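Local coordinates for protein laccase (Uncultured bacterium, PDB 4F7K) that probably oxidises phenolic and related substrates at copper centres while reducing oxygen to water, as a bacterial laccase of the multicopper oxidase family, at residues V129-I134 against T176-G181; G181-L186 against D234-V239. All coordinates share one frame; numbering follows the deposited sequence.

Contact 1: residues V129-I134 against T176-G181; sequences VDHDLI and TPVRRG
The imidazole ring of H131 carries V178 on one face. CG2 of V178 sits 3.7 Å from the ring centroid and 22° off the ring normal, a CH-pi contact displaced toward the rim. Here a loop of the cupredoxin-like domain of a multicopper oxidase, between strands 167-173 and 183-190, packs on the start of strand 131-140. The closest ring atom is ND1, which lies 3.5 Å from V178 CG2. T176 and P177 come to the same ring obliquely. CG2 of T176 meets H131 CD2 at 3.6 Å, and the carbonyl oxygen of P177 lies 3.7 Å from H131 NE2 without a hydrogen bond. No hydrogen bond joins the two segments, so the fit rests on van der Waals and CH-pi contacts.

In H131, chi1 of -61° sets CG opposite the carbonyl carbon and sends the ring toward the loop. There the ring and the V178 side chain run past one another head to tail. Replacing H131 by an alanine would probably leave V178 CG2 without its ring face and open a gap beside the T176 methyl.

L133, two residues on, also points toward the loop. It also touches I261 of strand 256-261, as V178 does, which places both near that second sheet. D130 stands at the more polar end. Its OD2 forms a salt bridge with R270 and accepts a hydrogen bond from the backbone N of R183, so its strongest polar partner, R270, lies outside this contact. At the apolar end, L133 CD2 touches T176 CG2 at 3.8 Å, while L133 CD1 stays 4.3 Å from V178 CG2.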
loop_
_atom_site.group_PDB
_atom_site.type_symbol
_atom_site.label_atom_id
_atom_site.label_comp_id
_atom_site.label_asym_id
_atom_site.label_seq_id
_atom_site.Cartn_x
_atom_site.Cartn_y
_atom_site.Cartn_z
ATOM N N VAL A 129 -18.873 12.152 1.297
ATOM C CA VAL A 129 -17.808 13.020 0.826
ATOM C C VAL A 129 -18.148 13.476 -0.558
ATOM O O VAL A 129 -18.914 12.810 -1.261
ATOM C CB VAL A 129 -16.390 12.343 0.873
ATOM C CG1 VAL A 129 -15.989 12.013 2.302
ATOM C CG2 VAL A 129 -16.341 11.083 0.017
ATOM N N ASP A 130 -17.581 14.616 -0.946
ATOM C CA ASP A 130 -17.727 15.133 -2.314
ATOM C C ASP A 130 -16.784 14.497 -3.340
ATOM O O ASP A 130 -17.163 14.309 -4.484
ATOM C CB ASP A 130 -17.580 16.656 -2.332
ATOM C CG ASP A 130 -18.620 17.335 -1.491
ATOM O OD1 ASP A 130 -19.822 17.035 -1.689
ATOM O OD2 ASP A 130 -18.243 18.160 -0.636
ATOM N N HIS A 131 -15.559 14.179 -2.935
ATOM C CA HIS A 131 -14.587 13.545 -3.838
ATOM C C HIS A 131 -13.786 12.505 -3.089
ATOM O O HIS A 131 -13.395 12.711 -1.938
ATOM C CB HIS A 131 -13.623 14.566 -4.436
ATOM C CG HIS A 131 -14.286 15.622 -5.263
ATOM N ND1 HIS A 131 -14.661 16.844 -4.747
ATOM C CD2 HIS A 131 -14.650 15.633 -6.566
ATOM C CE1 HIS A 131 -15.214 17.569 -5.701
ATOM N NE2 HIS A 131 -15.229 16.855 -6.814
ATOM N N ASP A 132 -13.545 11.393 -3.765
ATOM C CA ASP A 132 -12.829 10.268 -3.227
ATOM C C ASP A 132 -11.618 10.066 -4.134
ATOM O O ASP A 132 -11.744 9.513 -5.225
ATOM C CB ASP A 132 -13.763 9.049 -3.221
ATOM C CG ASP A 132 -13.128 7.805 -2.604
ATOM O OD1 ASP A 132 -11.862 7.698 -2.521
ATOM O OD2 ASP A 132 -13.922 6.907 -2.218
ATOM N N LEU A 133 -10.451 10.516 -3.658
ATOM C CA LEU A 133 -9.215 10.541 -4.459
ATOM C C LEU A 133 -8.161 9.596 -3.899
ATOM O O LEU A 133 -8.064 9.412 -2.680
ATOM C CB LEU A 133 -8.632 11.965 -4.548
ATOM C CG LEU A 133 -9.665 13.055 -4.884
ATOM C CD1 LEU A 133 -9.176 14.480 -4.583
ATOM C CD2 LEU A 133 -10.198 12.938 -6.327
ATOM N N ILE A 134 -7.383 8.995 -4.801
ATOM C CA ILE A 134 -6.330 8.068 -4.420
ATOM C C ILE A 134 -4.994 8.760 -4.648
ATOM O O ILE A 134 -4.771 9.313 -5.716
ATOM C CB ILE A 134 -6.438 6.777 -5.267
ATOM C CG1 ILE A 134 -7.689 5.971 -4.866
ATOM C CG2 ILE A 134 -5.152 5.937 -5.202
ATOM C CD1 ILE A 134 -8.179 4.991 -5.941
ATOM N N THR A 176 -9.037 15.871 -10.675
ATOM C CA THR A 176 -10.364 16.368 -10.733
ATOM C C THR A 176 -10.295 17.695 -10.016
ATOM O O THR A 176 -9.489 17.851 -9.106
ATOM C CB THR A 176 -11.341 15.329 -10.106
ATOM O OG1 THR A 176 -12.544 15.283 -10.874
ATOM C CG2 THR A 176 -11.656 15.613 -8.633
ATOM N N PRO A 177 -11.100 18.671 -10.451
ATOM C CA PRO A 177 -11.044 19.939 -9.747
ATOM C C PRO A 177 -11.921 19.867 -8.505
ATOM O O PRO A 177 -13.023 19.321 -8.551
ATOM C CB PRO A 177 -11.607 20.934 -10.765
ATOM C CG PRO A 177 -12.492 20.114 -11.679
ATOM C CD PRO A 177 -12.127 18.657 -11.513
ATOM N N VAL A 178 -11.416 20.411 -7.409
ATOM C CA VAL A 178 -12.093 20.346 -6.117
ATOM C C VAL A 178 -12.432 21.774 -5.664
ATOM O O VAL A 178 -11.715 22.723 -6.005
ATOM C CB VAL A 178 -11.200 19.543 -5.128
ATOM C CG1 VAL A 178 -11.343 19.982 -3.683
ATOM C CG2 VAL A 178 -11.459 18.052 -5.285
ATOM N N ARG A 179 -13.531 21.936 -4.928
ATOM C CA ARG A 179 -13.980 23.275 -4.512
ATOM C C ARG A 179 -13.643 23.523 -3.048
ATOM O O ARG A 179 -13.549 22.579 -2.267
ATOM C CB ARG A 179 -15.489 23.458 -4.749
ATOM C CG ARG A 179 -15.949 23.234 -6.203
ATOM C CD ARG A 179 -17.376 23.700 -6.431
ATOM N NE ARG A 179 -18.373 22.697 -6.046
ATOM C CZ ARG A 179 -19.696 22.882 -6.113
ATOM N NH1 ARG A 179 -20.204 24.036 -6.548
ATOM N NH2 ARG A 179 -20.525 21.911 -5.743
ATOM N N ARG A 180 -13.438 24.789 -2.688
ATOM C CA ARG A 180 -13.260 25.192 -1.295
ATOM C C ARG A 180 -14.567 24.917 -0.548
ATOM O O ARG A 180 -15.636 25.360 -0.975
ATOM C CB ARG A 180 -12.904 26.678 -1.247
ATOM C CG ARG A 180 -12.627 27.253 0.133
ATOM C CD ARG A 180 -12.712 28.774 0.082
ATOM N NE ARG A 180 -14.101 29.235 0.108
ATOM C CZ ARG A 180 -14.510 30.450 -0.257
ATOM N NH1 ARG A 180 -13.646 31.355 -0.695
ATOM N NH2 ARG A 180 -15.797 30.755 -0.190
ATOM N N GLY A 181 -14.488 24.174 0.551
ATOM C CA GLY A 181 -15.692 23.717 1.243
ATOM C C GLY A 181 -16.117 22.295 0.891
ATOM O O GLY A 181 -17.002 21.741 1.534
#

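Contact 2: residues G181-L186 against D234-V239; sequences GDRVRL and DIIADV
R183 lays its aliphatic chain obliquely over I236, with CD 4.0 Å from I236 CG2. Its chain bends at chi3 (-79°), which turns the guanidinium side-on to D238. NE binds D238 OD1 at 2.7 Å and NH2 binds D238 OD2 at 3.0 Å. The two planes are nearly coplanar, and OD2 uses its syn lone pair. R185 keeps an extended chain from CG to NE and grips D234 differently. NE and NH2 both converge on D234 OD2, with NH2 at 2.8 Å, and the planes stand 87° apart. T98 binds the other oxygen, OD1, and E123 pairs with R185 NH1.

The backbones form an antiparallel ladder of the cupredoxin-like sheet. V184 with A237 and L186 with I235 are hydrogen-bonded pairs. L186 N to I235 O is short and straight, at 2.7 Å and 176°. R183, R185, I236 and D238 share one face of the sheet. V184, L186, I235 and A237 lie on the opposite face, and V184 CG1 meets V239 CG2 at 4.0 Å.

Each buried arginine has a carboxylate partner on the adjoining strand, so the charges are likely to be largely balanced where they are buried.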
loop_
_atom_site.group_PDB
_atom_site.type_symbol
_atom_site.label_atom_id
_atom_site.label_comp_id
_atom_site.label_asym_id
_atom_site.label_seq_id
_atom_site.Cartn_x
_atom_site.Cartn_y
_atom_site.Cartn_z
ATOM N N GLY A 181 -14.488 24.174 0.551
ATOM C CA GLY A 181 -15.692 23.717 1.243
ATOM C C GLY A 181 -16.117 22.295 0.891
ATOM O O GLY A 181 -17.002 21.741 1.534
ATOM N N ASP A 182 -15.506 21.690 -0.127
ATOM C CA ASP A 182 -15.738 20.264 -0.399
ATOM C C ASP A 182 -15.205 19.396 0.721
ATOM O O ASP A 182 -14.218 19.747 1.371
ATOM C CB ASP A 182 -15.093 19.813 -1.710
ATOM C CG ASP A 182 -15.919 20.181 -2.926
ATOM O OD1 ASP A 182 -17.110 20.521 -2.761
ATOM O OD2 ASP A 182 -15.366 20.145 -4.050
ATOM N N ARG A 183 -15.873 18.277 0.965
ATOM C CA ARG A 183 -15.337 17.263 1.856
ATOM C C ARG A 183 -14.665 16.196 1.018
ATOM O O ARG A 183 -15.322 15.550 0.208
ATOM C CB ARG A 183 -16.437 16.618 2.693
ATOM C CG ARG A 183 -15.877 15.534 3.616
ATOM C CD ARG A 183 -16.741 15.320 4.819
ATOM N NE ARG A 183 -16.522 16.341 5.830
ATOM C CZ ARG A 183 -17.095 16.335 7.025
ATOM N NH1 ARG A 183 -17.929 15.361 7.361
ATOM N NH2 ARG A 183 -16.828 17.304 7.881
ATOM N N VAL A 184 -13.362 16.004 1.213
ATOM C CA VAL A 184 -12.640 14.998 0.427
ATOM C C VAL A 184 -12.194 13.804 1.240
ATOM O O VAL A 184 -11.735 13.955 2.364
ATOM C CB VAL A 184 -11.419 15.590 -0.330
ATOM C CG1 VAL A 184 -11.864 16.690 -1.269
ATOM C CG2 VAL A 184 -10.329 16.081 0.647
ATOM N N ARG A 185 -12.332 12.617 0.656
ATOM C CA ARG A 185 -11.642 11.420 1.129
ATOM C C ARG A 185 -10.328 11.255 0.340
ATOM O O ARG A 185 -10.342 11.223 -0.877
ATOM C CB ARG A 185 -12.538 10.183 0.984
ATOM C CG ARG A 185 -11.959 8.923 1.628
ATOM C CD ARG A 185 -12.907 7.754 1.498
ATOM N NE ARG A 185 -12.408 6.562 2.197
ATOM C CZ ARG A 185 -13.176 5.529 2.577
ATOM N NH1 ARG A 185 -14.473 5.536 2.300
ATOM N NH2 ARG A 185 -12.646 4.474 3.206
ATOM N N LEU A 186 -9.210 11.221 1.065
ATOM C CA LEU A 186 -7.892 11.097 0.508
ATOM C C LEU A 186 -7.260 9.766 0.950
ATOM O O LEU A 186 -6.963 9.581 2.133
ATOM C CB LEU A 186 -7.017 12.297 0.949
ATOM C CG LEU A 186 -7.518 13.701 0.559
ATOM C CD1 LEU A 186 -6.718 14.760 1.261
ATOM C CD2 LEU A 186 -7.455 13.931 -0.945
ATOM N N ASP A 234 -6.066 6.413 5.216
ATOM C CA ASP A 234 -7.236 7.141 4.706
ATOM C C ASP A 234 -7.455 8.438 5.504
ATOM O O ASP A 234 -7.428 8.440 6.718
ATOM C CB ASP A 234 -8.515 6.273 4.789
ATOM C CG ASP A 234 -8.746 5.422 3.547
ATOM O OD1 ASP A 234 -7.788 5.173 2.763
ATOM O OD2 ASP A 234 -9.905 5.002 3.328
ATOM N N ILE A 235 -7.698 9.533 4.808
ATOM C CA ILE A 235 -7.945 10.807 5.443
ATOM C C ILE A 235 -9.271 11.376 4.955
ATOM O O ILE A 235 -9.543 11.433 3.756
ATOM C CB ILE A 235 -6.795 11.797 5.198
ATOM C CG1 ILE A 235 -5.624 11.448 6.134
ATOM C CG2 ILE A 235 -7.243 13.249 5.412
ATOM C CD1 ILE A 235 -4.298 11.779 5.627
ATOM N N ILE A 236 -10.126 11.773 5.901
ATOM C CA ILE A 236 -11.245 12.567 5.488
ATOM C C ILE A 236 -11.023 13.963 6.037
ATOM O O ILE A 236 -10.691 14.139 7.204
ATOM C CB ILE A 236 -12.581 11.935 5.920
ATOM C CG1 ILE A 236 -12.805 10.650 5.103
ATOM C CG2 ILE A 236 -13.715 12.926 5.739
ATOM C CD1 ILE A 236 -13.830 9.682 5.756
ATOM N N ALA A 237 -11.203 14.955 5.180
ATOM C CA ALA A 237 -10.951 16.317 5.558
ATOM C C ALA A 237 -11.779 17.250 4.698
ATOM O O ALA A 237 -12.279 16.861 3.635
ATOM C CB ALA A 237 -9.457 16.636 5.434
ATOM N N ASP A 238 -11.943 18.475 5.195
ATOM C CA ASP A 238 -12.658 19.520 4.492
ATOM C C ASP A 238 -11.635 20.447 3.867
ATOM O O ASP A 238 -10.588 20.739 4.476
ATOM C CB ASP A 238 -13.534 20.310 5.471
ATOM C CG ASP A 238 -14.648 19.459 6.097
ATOM O OD1 ASP A 238 -15.394 18.782 5.355
ATOM O OD2 ASP A 238 -14.781 19.482 7.343
ATOM N N VAL A 239 -11.933 20.913 2.659
ATOM C CA VAL A 239 -11.057 21.852 1.972
ATOM C C VAL A 239 -11.259 23.237 2.575
ATOM O O VAL A 239 -12.330 23.852 2.401
ATOM C CB VAL A 239 -11.343 21.887 0.473
ATOM C CG1 VAL A 239 -10.395 22.853 -0.220
ATOM C CG2 VAL A 239 -11.244 20.474 -0.120
#

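Contact 1 and contact 2 have centres about 7 Å apart, and both reach one mixed sheet. Strand 183-190 lies between strand 131-140, to which it runs parallel, and strand 232-239, to which it runs antiparallel. Contact 1 closes before contact 2 opens along the chain, and G181 belongs to both. The loop that packs on strand 131-140 therefore leads directly into strand 183-190. Backbone bonds tie the contacts together: D130 N lies 2.7 Å from R183 O, and H131 O 2.8 Å from R185 N, both probable hydrogen bonds. Both contacts lie in the same cupredoxin-like domain, their centres about 20 Å from that of the chain. Strand 183-190 is thus held on both sides.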